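Local structure of cellulase (Bacillus sp. BG-CS10, 5E09) at residues M99-H103 / L127-L131; F241-Q246 / K291-F295; E434-T440 / E520-Y524. The protein probably hydrolyses internal beta-1,4-glycosidic bonds of cellulose as a halophilic family 5 endoglucanase that carries a family 46 carbohydrate-binding module. All blocks are in the same frame, centred on the assembly; numbering follows the deposited sequence.

How the interactions relate
Followed from the N terminus, the three contacts come in series: each closes its own loop before the next opens, and none nests within or crosses another. Interaction 1 spans 23 intervening residues and ties the end of the third barrel strand to helix 117-134. Interaction 2 encloses 44 residues, among them strand 267-272, and joins two successive outer helices on the opposite side of the chain's centre. Interaction 3 reaches over 79 residues to bring the first strand of the C-terminal carbohydrate-binding domain against one of its last. The centres of interactions 1 and 2 lie about 35 Å apart, those of interactions 2 and 3 about 30 Å.

Interaction 1: M99-H103 / L127-L131; sequences MLNLH and LWEQL
Leu102 makes most of the contact between the loop after strand 97-100 and helix 117-134, and Trp128 meets both of its branches. The CB bond is directed toward the helix, and CG, anti to the carbonyl carbon (chi1 -60°), lies beside the indole of Trp128, 3.7 Å from its CE2. Beyond the branch, CD1 runs along the pyrrole part of the same ring at an oblique slant, modelled too close to the nitrogen for its exact placing to be relied on. CD2 reaches two leucines one helical turn apart, 3.5 Å from Leu127 CD1 and 4.0 Å from Leu131 CD1, and still lies over the rim of the indole face. The Leu131 methyl also covers that face near its rim, so Leu102, Leu131 and Trp128 pack against one another.

Leu100 adds contacts further up the strand. Its carbonyl O faces the edge of the tryptophan, 3.9 Å from Trp128 CH2, while Leu100 CD2 stands 4.4 Å from Leu131 CD2. No hydrogen bond joins the two segments; the indole NE1 instead donates to the backbone O of Ser146, which helps to set the ring's rotation. Asn101, whose CB points away from the helix, gives ND2 to ND1 of His103 at 3.2 Å, in the imidazole plane, and accepts at OD1 from the backbone N of Val62. With strand 142-145 next in line, strand and helix belong to a right-handed beta-alpha-beta crossover, the repeating unit of the (beta/alpha)8 TIM barrel of family 5 glycoside hydrolases.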
HETATM    1  N   MSE A  99     -15.617   7.777  -7.737  1.00 39.86           N
HETATM    2  CA  MSE A  99     -14.698   8.176  -8.802  1.00 49.22           C
HETATM    3  C   MSE A  99     -14.599   7.048  -9.824  1.00 46.21           C
HETATM    4  O   MSE A  99     -14.320   5.901  -9.462  1.00 41.09           O
HETATM    5  CB  MSE A  99     -13.302   8.519  -8.249  1.00 38.55           C
HETATM    6  CG  MSE A  99     -12.292   8.898  -9.341  1.00 41.91           C
HETATM    7 SE   MSE A  99     -10.478   9.326  -8.732  0.56 38.75          SE
HETATM    8  CE  MSE A  99     -10.954  10.417  -7.174  1.00 29.33           C
ATOM      9  N   LEU A 100     -14.840   7.374 -11.092  1.00 48.77           N
ATOM     10  CA  LEU A 100     -14.797   6.382 -12.174  1.00 37.97           C
ATOM     11  C   LEU A 100     -13.725   6.732 -13.213  1.00 39.88           C
ATOM     12  O   LEU A 100     -13.564   7.905 -13.566  1.00 45.23           O
ATOM     13  CB  LEU A 100     -16.163   6.281 -12.848  1.00 31.60           C
ATOM     14  CG  LEU A 100     -16.285   5.315 -14.024  1.00 40.19           C
ATOM     15  CD1 LEU A 100     -16.179   3.886 -13.539  1.00 39.80           C
ATOM     16  CD2 LEU A 100     -17.583   5.535 -14.791  1.00 42.93           C
ATOM     17  N   ASN A 101     -12.992   5.731 -13.706  1.00 40.56           N
ATOM     18  CA  ASN A 101     -11.912   6.009 -14.660  1.00 37.24           C
ATOM     19  C   ASN A 101     -11.782   5.057 -15.845  1.00 35.92           C
ATOM     20  O   ASN A 101     -12.622   4.184 -16.058  1.00 39.23           O
ATOM     21  CB  ASN A 101     -10.561   6.054 -13.926  1.00 30.73           C
ATOM     22  CG  ASN A 101     -10.061   4.686 -13.458  1.00 41.12           C
ATOM     23  OD1 ASN A 101     -10.523   3.626 -13.901  1.00 36.06           O
ATOM     24  ND2 ASN A 101      -9.078   4.713 -12.564  1.00 33.60           N
ATOM     25  N   LEU A 102     -10.611   5.164 -16.468  1.00 34.07           N
ATOM     26  CA  LEU A 102     -10.103   4.280 -17.497  1.00 38.49           C
ATOM     27  C   LEU A 102      -8.910   3.824 -16.646  1.00 43.17           C
ATOM     28  O   LEU A 102      -8.203   4.678 -16.110  1.00 40.35           O
ATOM     29  CB  LEU A 102      -9.635   5.064 -18.715  1.00 33.79           C
ATOM     30  CG  LEU A 102     -10.693   5.916 -19.420  1.00 47.79           C
ATOM     31  CD1 LEU A 102     -10.074   6.702 -20.566  1.00 45.36           C
ATOM     32  CD2 LEU A 102     -11.837   5.046 -19.918  1.00 30.80           C
ATOM     33  N   HIS A 103      -8.669   2.532 -16.534  1.00 35.44           N
ATOM     34  CA  HIS A 103      -7.578   2.069 -15.698  1.00 41.26           C
ATOM     35  C   HIS A 103      -6.371   1.459 -16.383  1.00 35.14           C
ATOM     36  O   HIS A 103      -5.480   2.163 -16.734  1.00 46.27           O
ATOM     37  CB  HIS A 103      -8.099   1.156 -14.607  1.00 31.84           C
ATOM     38  CG  HIS A 103      -7.252   1.132 -13.385  1.00 42.41           C
ATOM     39  ND1 HIS A 103      -7.263   2.140 -12.459  1.00 40.40           N
ATOM     40  CD2 HIS A 103      -6.378   0.217 -12.929  1.00 35.94           C
ATOM     41  CE1 HIS A 103      -6.427   1.853 -11.492  1.00 37.81           C
ATOM     42  NE2 HIS A 103      -5.886   0.683 -11.747  1.00 36.97           N
ATOM     43  N   LEU A 127     -14.782   6.056 -25.802  1.00 36.30           N
ATOM     44  CA  LEU A 127     -14.951   5.668 -24.408  1.00 45.36           C
ATOM     45  C   LEU A 127     -15.564   6.779 -23.583  1.00 41.22           C
ATOM     46  O   LEU A 127     -16.603   6.583 -22.948  1.00 46.28           O
ATOM     47  CB  LEU A 127     -13.614   5.265 -23.780  1.00 48.61           C
ATOM     48  CG  LEU A 127     -13.236   3.793 -23.869  1.00 50.01           C
ATOM     49  CD1 LEU A 127     -11.975   3.511 -23.061  1.00 44.16           C
ATOM     50  CD2 LEU A 127     -14.395   2.935 -23.387  1.00 55.13           C
ATOM     51  N   TRP A 128     -14.930   7.947 -23.575  1.00 45.15           N
ATOM     52  CA  TRP A 128     -15.447   9.006 -22.714  1.00 50.88           C
ATOM     53  C   TRP A 128     -16.755   9.600 -23.239  1.00 44.90           C
ATOM     54  O   TRP A 128     -17.495  10.223 -22.480  1.00 49.12           O
ATOM     55  CB  TRP A 128     -14.393  10.093 -22.489  1.00 34.27           C
ATOM     56  CG  TRP A 128     -13.458   9.706 -21.384  1.00 45.39           C
ATOM     57  CD1 TRP A 128     -12.111   9.477 -21.476  1.00 39.97           C
ATOM     58  CD2 TRP A 128     -13.821   9.443 -20.013  1.00 37.30           C
ATOM     59  NE1 TRP A 128     -11.613   9.114 -20.245  1.00 37.46           N
ATOM     60  CE2 TRP A 128     -12.626   9.086 -19.347  1.00 37.74           C
ATOM     61  CE3 TRP A 128     -15.021   9.494 -19.307  1.00 44.44           C
ATOM     62  CZ2 TRP A 128     -12.627   8.778 -17.978  1.00 41.25           C
ATOM     63  CZ3 TRP A 128     -15.007   9.185 -17.951  1.00 47.08           C
ATOM     64  CH2 TRP A 128     -13.814   8.833 -17.302  1.00 41.80           C
ATOM     65  N   GLU A 129     -17.061   9.381 -24.515  1.00 47.72           N
ATOM     66  CA  GLU A 129     -18.375   9.748 -25.035  1.00 39.80           C
ATOM     67  C   GLU A 129     -19.448   8.820 -24.466  1.00 45.44           C
ATOM     68  O   GLU A 129     -20.464   9.289 -23.941  1.00 52.58           O
ATOM     69  CB  GLU A 129     -18.393   9.712 -26.560  1.00 42.89           C
ATOM     70  CG  GLU A 129     -17.861  10.976 -27.218  1.00 49.20           C
ATOM     71  CD  GLU A 129     -17.675  10.828 -28.721  1.00 64.06           C
ATOM     72  OE1 GLU A 129     -17.858   9.706 -29.240  1.00 56.59           O
ATOM     73  OE2 GLU A 129     -17.342  11.839 -29.381  1.00 71.47           O
ATOM     74  N   GLN A 130     -19.221   7.509 -24.552  1.00 40.82           N
ATOM     75  CA  GLN A 130     -20.189   6.558 -23.997  1.00 54.26           C
ATOM     76  C   GLN A 130     -20.361   6.735 -22.480  1.00 46.88           C
ATOM     77  O   GLN A 130     -21.482   6.684 -21.967  1.00 47.93           O
ATOM     78  CB  GLN A 130     -19.783   5.119 -24.306  1.00 43.71           C
ATOM     79  CG  GLN A 130     -19.807   4.770 -25.772  1.00 36.32           C
ATOM     80  CD  GLN A 130     -19.259   3.385 -26.042  1.00 42.73           C
ATOM     81  OE1 GLN A 130     -19.933   2.384 -25.808  1.00 52.80           O
ATOM     82  NE2 GLN A 130     -18.030   3.318 -26.536  1.00 44.73           N
ATOM     83  N   LEU A 131     -19.254   6.958 -21.775  1.00 40.45           N
ATOM     84  CA  LEU A 131     -19.307   7.170 -20.327  1.00 48.74           C
ATOM     85  C   LEU A 131     -20.019   8.477 -19.985  1.00 45.49           C
ATOM     86  O   LEU A 131     -20.820   8.518 -19.050  1.00 42.91           O
ATOM     87  CB  LEU A 131     -17.901   7.166 -19.716  1.00 42.95           C
ATOM     88  CG  LEU A 131     -17.116   5.857 -19.844  1.00 53.13           C
ATOM     89  CD1 LEU A 131     -15.712   5.999 -19.307  1.00 46.10           C
ATOM     90  CD2 LEU A 131     -17.830   4.745 -19.131  1.00 56.63           C
TER

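Interaction 2: F241-Q246 / K291-F295; sequences FEEETQ and KFFEF
An aromatic cluster of Phe241, Phe292 and Phe295 joins two successive outer helices of the (beta/alpha)8 barrel, 243-261 and 286-302, which follow the sixth and seventh barrel strands. Phe241 stands just ahead of Glu242, the N-cap of helix 243-261, and its ring enters the angle between the helices with CG anti to the backbone N (chi1 179°). There it lies flat against the second helix: Phe292 CA sits 3.7 Å from the centroid of the Phe241 ring, almost straight above it, in a CH-pi contact, and the carbonyl carbon of Lys291 covers the same face nearer the rim. The aliphatic root of Lys291 helps, with CB 3.9 Å from Phe241 CD2, whereas its amine goes to Glu288, which also accepts a hydrogen bond from the backbone N of Phe241.

The two neighbouring rings are met differently. Toward Phe292 the planes are perpendicular and the approach is oblique, Phe241 CE1 lying 3.5 Å from Phe292 CD1; Thr245 CG2 touches the edge of that same Phe292 ring. Toward Phe295 the pair is an offset edge-to-face one, the edge of Phe241 meeting the face of Phe295 with the planes at 64° and Phe241 CZ 3.5 Å from Phe295 CG. Gln246 shares the face of Phe295 that receives this edge. Its CG stands above the ring centre, 4.2 Å from the Phe295 centroid and only 12° off the normal, and the extended chain then carries the amide onward to the rim, bringing Gln246 NE2 to 3.4 Å from Phe295 CE1.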
ATOM      1  N   PHE A 241      10.597   1.668   9.705  1.00 43.25           N
ATOM      2  CA  PHE A 241      10.072   2.968   9.332  1.00 55.04           C
ATOM      3  C   PHE A 241      10.928   4.066   9.945  1.00 44.87           C
ATOM      4  O   PHE A 241      10.628   4.549  11.031  1.00 50.67           O
ATOM      5  CB  PHE A 241       8.618   3.099   9.788  1.00 35.85           C
ATOM      6  CG  PHE A 241       8.003   4.431   9.470  1.00 44.83           C
ATOM      7  CD1 PHE A 241       7.777   4.804   8.158  1.00 48.54           C
ATOM      8  CD2 PHE A 241       7.643   5.308  10.484  1.00 45.37           C
ATOM      9  CE1 PHE A 241       7.212   6.031   7.852  1.00 53.50           C
ATOM     10  CE2 PHE A 241       7.074   6.535  10.188  1.00 46.66           C
ATOM     11  CZ  PHE A 241       6.858   6.897   8.868  1.00 48.78           C
ATOM     12  N   GLU A 242      11.997   4.455   9.258  1.00 45.56           N
ATOM     13  CA  GLU A 242      12.937   5.412   9.833  1.00 62.56           C
ATOM     14  C   GLU A 242      12.960   6.737   9.040  1.00 49.31           C
ATOM     15  O   GLU A 242      12.107   6.960   8.170  1.00 49.33           O
ATOM     16  CB  GLU A 242      14.331   4.738   9.944  1.00 51.84           C
ATOM     17  CG  GLU A 242      14.473   3.572  10.940  1.00 85.10           C
ATOM     18  CD  GLU A 242      15.852   2.927  10.926  1.00 98.12           C
ATOM     19  OE1 GLU A 242      16.670   3.230  10.029  1.00 96.03           O
ATOM     20  OE2 GLU A 242      16.105   2.080  11.805  1.00 86.47           O
ATOM     21  N   GLU A 243      13.939   7.589   9.348  1.00 46.98           N
ATOM     22  CA  GLU A 243      13.965   8.992   8.949  1.00 57.48           C
ATOM     23  C   GLU A 243      13.825   9.248   7.455  1.00 45.98           C
ATOM     24  O   GLU A 243      13.188  10.225   7.076  1.00 49.87           O
ATOM     25  CB  GLU A 243      15.248   9.664   9.452  1.00 58.95           C
ATOM     26  CG  GLU A 243      14.987  10.782  10.451  1.00 86.10           C
ATOM     27  CD  GLU A 243      16.255  11.264  11.121  1.00102.84           C
ATOM     28  OE1 GLU A 243      17.232  11.541  10.396  1.00 99.34           O
ATOM     29  OE2 GLU A 243      16.285  11.341  12.370  1.00 95.68           O
ATOM     30  N   GLU A 244      14.409   8.404   6.608  1.00 47.34           N
ATOM     31  CA  GLU A 244      14.326   8.640   5.168  1.00 43.17           C
ATOM     32  C   GLU A 244      12.919   8.428   4.623  1.00 48.13           C
ATOM     33  O   GLU A 244      12.467   9.173   3.747  1.00 46.44           O
ATOM     34  CB  GLU A 244      15.300   7.746   4.416  1.00 52.00           C
ATOM     35  CG  GLU A 244      16.739   7.902   4.849  1.00 66.59           C
ATOM     36  CD  GLU A 244      17.677   7.189   3.913  1.00 78.03           C
ATOM     37  OE1 GLU A 244      17.490   7.328   2.682  1.00 70.23           O
ATOM     38  OE2 GLU A 244      18.591   6.493   4.407  1.00 82.84           O
ATOM     39  N   THR A 245      12.237   7.406   5.132  1.00 42.06           N
ATOM     40  CA  THR A 245      10.858   7.127   4.741  1.00 45.89           C
ATOM     41  C   THR A 245       9.952   8.303   5.137  1.00 43.43           C
ATOM     42  O   THR A 245       9.141   8.818   4.330  1.00 55.23           O
ATOM     43  CB  THR A 245      10.373   5.817   5.391  1.00 45.10           C
ATOM     44  OG1 THR A 245      11.386   4.816   5.237  1.00 37.83           O
ATOM     45  CG2 THR A 245       9.086   5.329   4.750  1.00 41.22           C
ATOM     46  N   GLN A 246      10.135   8.747   6.379  1.00 42.42           N
ATOM     47  CA  GLN A 246       9.380   9.868   6.928  1.00 44.81           C
ATOM     48  C   GLN A 246       9.613  11.137   6.116  1.00 40.01           C
ATOM     49  O   GLN A 246       8.668  11.846   5.746  1.00 39.82           O
ATOM     50  CB  GLN A 246       9.766  10.089   8.391  1.00 41.38           C
ATOM     51  CG  GLN A 246       9.620   8.837   9.249  1.00 49.02           C
ATOM     52  CD  GLN A 246       9.994   9.060  10.702  1.00 56.40           C
ATOM     53  OE1 GLN A 246      11.155   8.932  11.082  1.00 62.66           O
ATOM     54  NE2 GLN A 246       9.006   9.386  11.523  1.00 72.83           N
ATOM     55  N   LYS A 291       3.201   2.130  12.011  1.00 34.02           N
ATOM     56  CA  LYS A 291       3.842   3.434  12.169  1.00 39.78           C
ATOM     57  C   LYS A 291       3.872   4.223  10.850  1.00 42.91           C
ATOM     58  O   LYS A 291       3.642   5.449  10.832  1.00 41.30           O
ATOM     59  CB  LYS A 291       5.253   3.264  12.738  1.00 43.11           C
ATOM     60  CG  LYS A 291       5.259   2.913  14.232  1.00 48.94           C
ATOM     61  CD  LYS A 291       6.670   2.909  14.823  1.00 42.33           C
ATOM     62  CE  LYS A 291       7.448   1.682  14.391  1.00 38.20           C
ATOM     63  NZ  LYS A 291       8.754   1.570  15.104  1.00 43.81           N
ATOM     64  N   PHE A 292       4.128   3.519   9.746  1.00 45.52           N
ATOM     65  CA  PHE A 292       4.123   4.157   8.436  1.00 40.06           C
ATOM     66  C   PHE A 292       2.768   4.795   8.155  1.00 40.63           C
ATOM     67  O   PHE A 292       2.685   5.989   7.852  1.00 36.84           O
ATOM     68  CB  PHE A 292       4.466   3.162   7.322  1.00 38.50           C
ATOM     69  CG  PHE A 292       4.281   3.728   5.936  1.00 37.27           C
ATOM     70  CD1 PHE A 292       5.294   4.458   5.330  1.00 43.54           C
ATOM     71  CD2 PHE A 292       3.093   3.544   5.247  1.00 31.22           C
ATOM     72  CE1 PHE A 292       5.126   4.992   4.056  1.00 34.63           C
ATOM     73  CE2 PHE A 292       2.917   4.078   3.981  1.00 37.96           C
ATOM     74  CZ  PHE A 292       3.937   4.805   3.385  1.00 32.79           C
ATOM     75  N   PHE A 293       1.704   4.003   8.250  1.00 40.13           N
ATOM     76  CA  PHE A 293       0.384   4.536   7.910  1.00 43.13           C
ATOM     77  C   PHE A 293      -0.077   5.644   8.865  1.00 42.65           C
ATOM     78  O   PHE A 293      -0.718   6.609   8.433  1.00 45.02           O
ATOM     79  CB  PHE A 293      -0.642   3.403   7.847  1.00 31.77           C
ATOM     80  CG  PHE A 293      -0.559   2.601   6.577  1.00 38.75           C
ATOM     81  CD1 PHE A 293      -1.195   3.040   5.424  1.00 34.21           C
ATOM     82  CD2 PHE A 293       0.179   1.428   6.523  1.00 42.73           C
ATOM     83  CE1 PHE A 293      -1.113   2.318   4.236  1.00 35.32           C
ATOM     84  CE2 PHE A 293       0.266   0.693   5.338  1.00 43.90           C
ATOM     85  CZ  PHE A 293      -0.382   1.143   4.193  1.00 35.51           C
ATOM     86  N   GLU A 294       0.272   5.527  10.145  1.00 44.50           N
ATOM     87  CA  GLU A 294      -0.065   6.571  11.119  1.00 48.74           C
ATOM     88  C   GLU A 294       0.594   7.905  10.741  1.00 40.01           C
ATOM     89  O   GLU A 294      -0.061   8.961  10.680  1.00 39.82           O
ATOM     90  CB  GLU A 294       0.362   6.141  12.530  1.00 47.62           C
ATOM     91  CG  GLU A 294      -0.201   6.996  13.669  1.00 43.02           C
ATOM     92  CD  GLU A 294       0.636   8.227  13.959  1.00 49.24           C
ATOM     93  OE1 GLU A 294       1.866   8.191  13.715  1.00 40.43           O
ATOM     94  OE2 GLU A 294       0.059   9.234  14.429  1.00 46.47           O
ATOM     95  N   PHE A 295       1.897   7.844  10.485  1.00 39.46           N
ATOM     96  CA  PHE A 295       2.651   9.020  10.066  1.00 44.26           C
ATOM     97  C   PHE A 295       2.073   9.644   8.782  1.00 37.51           C
ATOM     98  O   PHE A 295       1.746  10.847   8.730  1.00 41.75           O
ATOM     99  CB  PHE A 295       4.113   8.626   9.868  1.00 35.72           C
ATOM    100  CG  PHE A 295       5.042   9.784   9.697  1.00 41.98           C
ATOM    101  CD1 PHE A 295       5.579  10.428  10.799  1.00 44.17           C
ATOM    102  CD2 PHE A 295       5.403  10.214   8.433  1.00 35.27           C
ATOM    103  CE1 PHE A 295       6.452  11.496  10.641  1.00 52.94           C
ATOM    104  CE2 PHE A 295       6.274  11.274   8.267  1.00 45.60           C
ATOM    105  CZ  PHE A 295       6.801  11.917   9.370  1.00 44.10           C
TER

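Interaction 3: E434-T440 / E520-Y524; sequences EPTLENT and EMVEY
Leu437 and Tyr524 meet in the C-terminal carbohydrate-binding domain, whose antiparallel strands are consistent with the beta-sandwich of a family 46 module. Segments 434-440 and 520-524 run in nearly the same direction; they belong to strands 436-443 and 521-529, and strand 532-536 stands between these in the sheet order. No backbone hydrogen bond links the two segments, so side chains carry most of the contact.

Val522 shows how one rotamer serves two partners. With CG1 anti to its backbone N (chi1 -174°), this branch faces Leu437, 3.9 Å from Leu437 CD1, while CG2 turns to the proline ring, 3.8 Å from Pro435 CG. Leu437 CD1 in turn bridges to the aromatic ring, 3.8 Å from Tyr524 CD1, at an oblique slant.

At the Glu434 end, Pro435 CD packs 4.0 Å from Glu520 CG. The Glu520 chain bends at its second torsion, bringing OE1 to 4.2 Å from Glu434 OE2, the carboxylate planes nearly perpendicular. These like charges probably disfavour each other, but Glu520 OE2 forms a salt bridge with Arg351, which may offset the cost.

At the other end lies Tyr524. A first torsion of -163° places CG opposite the backbone N and sends the ring past Leu437 toward the carbonyl of Glu438, whose own carboxylate turns away to His452. A phenylalanine here would probably leave Glu438 O without this donor and let the chain near it shift. Thr440 CG2 lies 3.4 Å from Tyr524 OH, and that hydroxyl donates to Glu438 O at 2.6 Å with a C=O...O angle of 145°, tilted from the carbonyl plane.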
ATOM      1  N   GLU A 434      17.407 -18.755  20.314  1.00 44.16           N
ATOM      2  CA  GLU A 434      18.214 -18.468  19.140  1.00 54.68           C
ATOM      3  C   GLU A 434      17.783 -19.347  17.968  1.00 51.81           C
ATOM      4  O   GLU A 434      17.821 -20.577  18.071  1.00 44.65           O
ATOM      5  CB  GLU A 434      19.688 -18.685  19.444  1.00 53.50           C
ATOM      6  CG  GLU A 434      20.600 -18.510  18.248  1.00 60.20           C
ATOM      7  CD  GLU A 434      21.935 -19.212  18.435  1.00 91.54           C
ATOM      8  OE1 GLU A 434      21.941 -20.422  18.757  1.00 83.69           O
ATOM      9  OE2 GLU A 434      22.981 -18.549  18.270  1.00 87.82           O
ATOM     10  N   PRO A 435      17.374 -18.716  16.849  1.00 43.47           N
ATOM     11  CA  PRO A 435      16.913 -19.468  15.672  1.00 46.44           C
ATOM     12  C   PRO A 435      18.017 -20.350  15.073  1.00 44.98           C
ATOM     13  O   PRO A 435      19.198 -20.018  15.154  1.00 48.33           O
ATOM     14  CB  PRO A 435      16.477 -18.368  14.688  1.00 33.75           C
ATOM     15  CG  PRO A 435      17.185 -17.141  15.126  1.00 47.67           C
ATOM     16  CD  PRO A 435      17.353 -17.259  16.623  1.00 41.87           C
ATOM     17  N   THR A 436      17.615 -21.462  14.469  1.00 41.99           N
ATOM     18  CA  THR A 436      18.541 -22.488  14.001  1.00 49.46           C
ATOM     19  C   THR A 436      18.196 -22.960  12.588  1.00 52.93           C
ATOM     20  O   THR A 436      17.026 -23.174  12.264  1.00 39.70           O
ATOM     21  CB  THR A 436      18.542 -23.705  14.969  1.00 41.54           C
ATOM     22  OG1 THR A 436      18.967 -23.278  16.265  1.00 50.69           O
ATOM     23  CG2 THR A 436      19.466 -24.813  14.485  1.00 56.08           C
ATOM     24  N   LEU A 437      19.218 -23.120  11.751  1.00 46.47           N
ATOM     25  CA  LEU A 437      19.030 -23.647  10.407  1.00 40.36           C
ATOM     26  C   LEU A 437      19.729 -24.991  10.245  1.00 49.23           C
ATOM     27  O   LEU A 437      20.615 -25.334  11.023  1.00 60.37           O
ATOM     28  CB  LEU A 437      19.552 -22.656   9.372  1.00 38.56           C
ATOM     29  CG  LEU A 437      18.968 -21.254   9.492  1.00 36.37           C
ATOM     30  CD1 LEU A 437      19.703 -20.303   8.567  1.00 37.41           C
ATOM     31  CD2 LEU A 437      17.479 -21.278   9.191  1.00 34.64           C
ATOM     32  N   GLU A 438      19.331 -25.743   9.223  1.00 45.02           N
ATOM     33  CA  GLU A 438      19.894 -27.065   8.976  1.00 44.81           C
ATOM     34  C   GLU A 438      20.518 -27.205   7.590  1.00 38.71           C
ATOM     35  O   GLU A 438      20.196 -26.454   6.668  1.00 41.30           O
ATOM     36  CB  GLU A 438      18.814 -28.130   9.152  1.00 46.82           C
ATOM     37  CG  GLU A 438      18.242 -28.194  10.556  1.00 61.81           C
ATOM     38  CD  GLU A 438      17.191 -29.272  10.705  1.00 78.29           C
ATOM     39  OE1 GLU A 438      16.962 -30.016   9.728  1.00 76.82           O
ATOM     40  OE2 GLU A 438      16.591 -29.375  11.796  1.00101.34           O
ATOM     41  N   ASN A 439      21.414 -28.177   7.451  1.00 43.77           N
ATOM     42  CA  ASN A 439      21.946 -28.544   6.142  1.00 41.69           C
ATOM     43  C   ASN A 439      20.835 -29.020   5.219  1.00 53.64           C
ATOM     44  O   ASN A 439      19.834 -29.586   5.673  1.00 42.11           O
ATOM     45  CB  ASN A 439      23.003 -29.642   6.270  1.00 42.17           C
ATOM     46  CG  ASN A 439      24.157 -29.233   7.151  1.00 41.64           C
ATOM     47  OD1 ASN A 439      24.458 -28.050   7.283  1.00 44.41           O
ATOM     48  ND2 ASN A 439      24.812 -30.211   7.763  1.00 59.59           N
ATOM     49  N   THR A 440      21.005 -28.793   3.925  1.00 41.07           N
ATOM     50  CA  THR A 440      20.016 -29.279   2.975  1.00 42.01           C
ATOM     51  C   THR A 440      20.640 -29.411   1.598  1.00 45.26           C
ATOM     52  O   THR A 440      21.724 -28.898   1.346  1.00 39.34           O
ATOM     53  CB  THR A 440      18.778 -28.352   2.907  1.00 44.23           C
ATOM     54  OG1 THR A 440      17.773 -28.941   2.071  1.00 48.78           O
ATOM     55  CG2 THR A 440      19.156 -26.996   2.349  1.00 37.54           C
ATOM     56  N   GLU A 520      18.942 -11.153  16.588  1.00 32.38           N
ATOM     57  CA  GLU A 520      19.778 -12.294  16.218  1.00 50.88           C
ATOM     58  C   GLU A 520      20.146 -12.278  14.743  1.00 38.35           C
ATOM     59  O   GLU A 520      19.377 -11.824  13.897  1.00 46.22           O
ATOM     60  CB  GLU A 520      19.081 -13.617  16.553  1.00 40.36           C
ATOM     61  CG  GLU A 520      19.079 -13.964  18.027  1.00 43.70           C
ATOM     62  CD  GLU A 520      20.469 -14.248  18.563  1.00 63.61           C
ATOM     63  OE1 GLU A 520      21.316 -14.770  17.804  1.00 74.84           O
ATOM     64  OE2 GLU A 520      20.716 -13.943  19.749  1.00 64.68           O
HETATM   65  N   MSE A 521      21.336 -12.768  14.441  1.00 39.91           N
HETATM   66  CA  MSE A 521      21.749 -12.940  13.061  1.00 46.07           C
HETATM   67  C   MSE A 521      22.262 -14.353  12.879  1.00 41.35           C
HETATM   68  O   MSE A 521      23.064 -14.827  13.675  1.00 43.85           O
HETATM   69  CB  MSE A 521      22.822 -11.926  12.676  1.00 39.37           C
HETATM   70  CG  MSE A 521      22.406 -10.487  12.885  1.00 51.75           C
HETATM   71 SE   MSE A 521      23.732  -9.275  12.162  0.66 63.23          SE
HETATM   72  CE  MSE A 521      23.138  -7.624  13.018  1.00 60.43           C
ATOM     73  N   VAL A 522      21.795 -15.033  11.840  1.00 44.91           N
ATOM     74  CA  VAL A 522      22.231 -16.406  11.615  1.00 42.88           C
ATOM     75  C   VAL A 522      22.922 -16.533  10.257  1.00 45.02           C
ATOM     76  O   VAL A 522      22.400 -16.082   9.234  1.00 41.22           O
ATOM     77  CB  VAL A 522      21.051 -17.390  11.708  1.00 33.47           C
ATOM     78  CG1 VAL A 522      21.546 -18.826  11.618  1.00 27.64           C
ATOM     79  CG2 VAL A 522      20.298 -17.171  13.004  1.00 32.43           C
ATOM     80  N   GLU A 523      24.111 -17.130  10.263  1.00 33.50           N
ATOM     81  CA  GLU A 523      24.897 -17.294   9.053  1.00 36.68           C
ATOM     82  C   GLU A 523      24.578 -18.630   8.411  1.00 45.47           C
ATOM     83  O   GLU A 523      24.277 -19.602   9.105  1.00 43.77           O
ATOM     84  CB  GLU A 523      26.391 -17.195   9.358  1.00 42.45           C
ATOM     85  CG  GLU A 523      26.821 -15.856   9.951  1.00 48.72           C
ATOM     86  CD  GLU A 523      26.934 -14.759   8.906  1.00 66.92           C
ATOM     87  OE1 GLU A 523      27.164 -15.084   7.720  1.00 79.60           O
ATOM     88  OE2 GLU A 523      26.802 -13.568   9.268  1.00 53.87           O
ATOM     89  N   TYR A 524      24.638 -18.670   7.082  1.00 45.86           N
ATOM     90  CA  TYR A 524      24.347 -19.885   6.331  1.00 37.81           C
ATOM     91  C   TYR A 524      25.109 -19.861   5.011  1.00 42.91           C
ATOM     92  O   TYR A 524      25.319 -18.799   4.443  1.00 38.43           O
ATOM     93  CB  TYR A 524      22.845 -20.006   6.081  1.00 39.16           C
ATOM     94  CG  TYR A 524      22.375 -21.386   5.680  1.00 43.46           C
ATOM     95  CD1 TYR A 524      22.168 -22.377   6.634  1.00 44.15           C
ATOM     96  CD2 TYR A 524      22.122 -21.694   4.350  1.00 44.36           C
ATOM     97  CE1 TYR A 524      21.730 -23.634   6.272  1.00 44.49           C
ATOM     98  CE2 TYR A 524      21.681 -22.950   3.979  1.00 37.38           C
ATOM     99  CZ  TYR A 524      21.488 -23.915   4.941  1.00 42.58           C
ATOM    100  OH  TYR A 524      21.045 -25.162   4.572  1.00 37.20           O
TER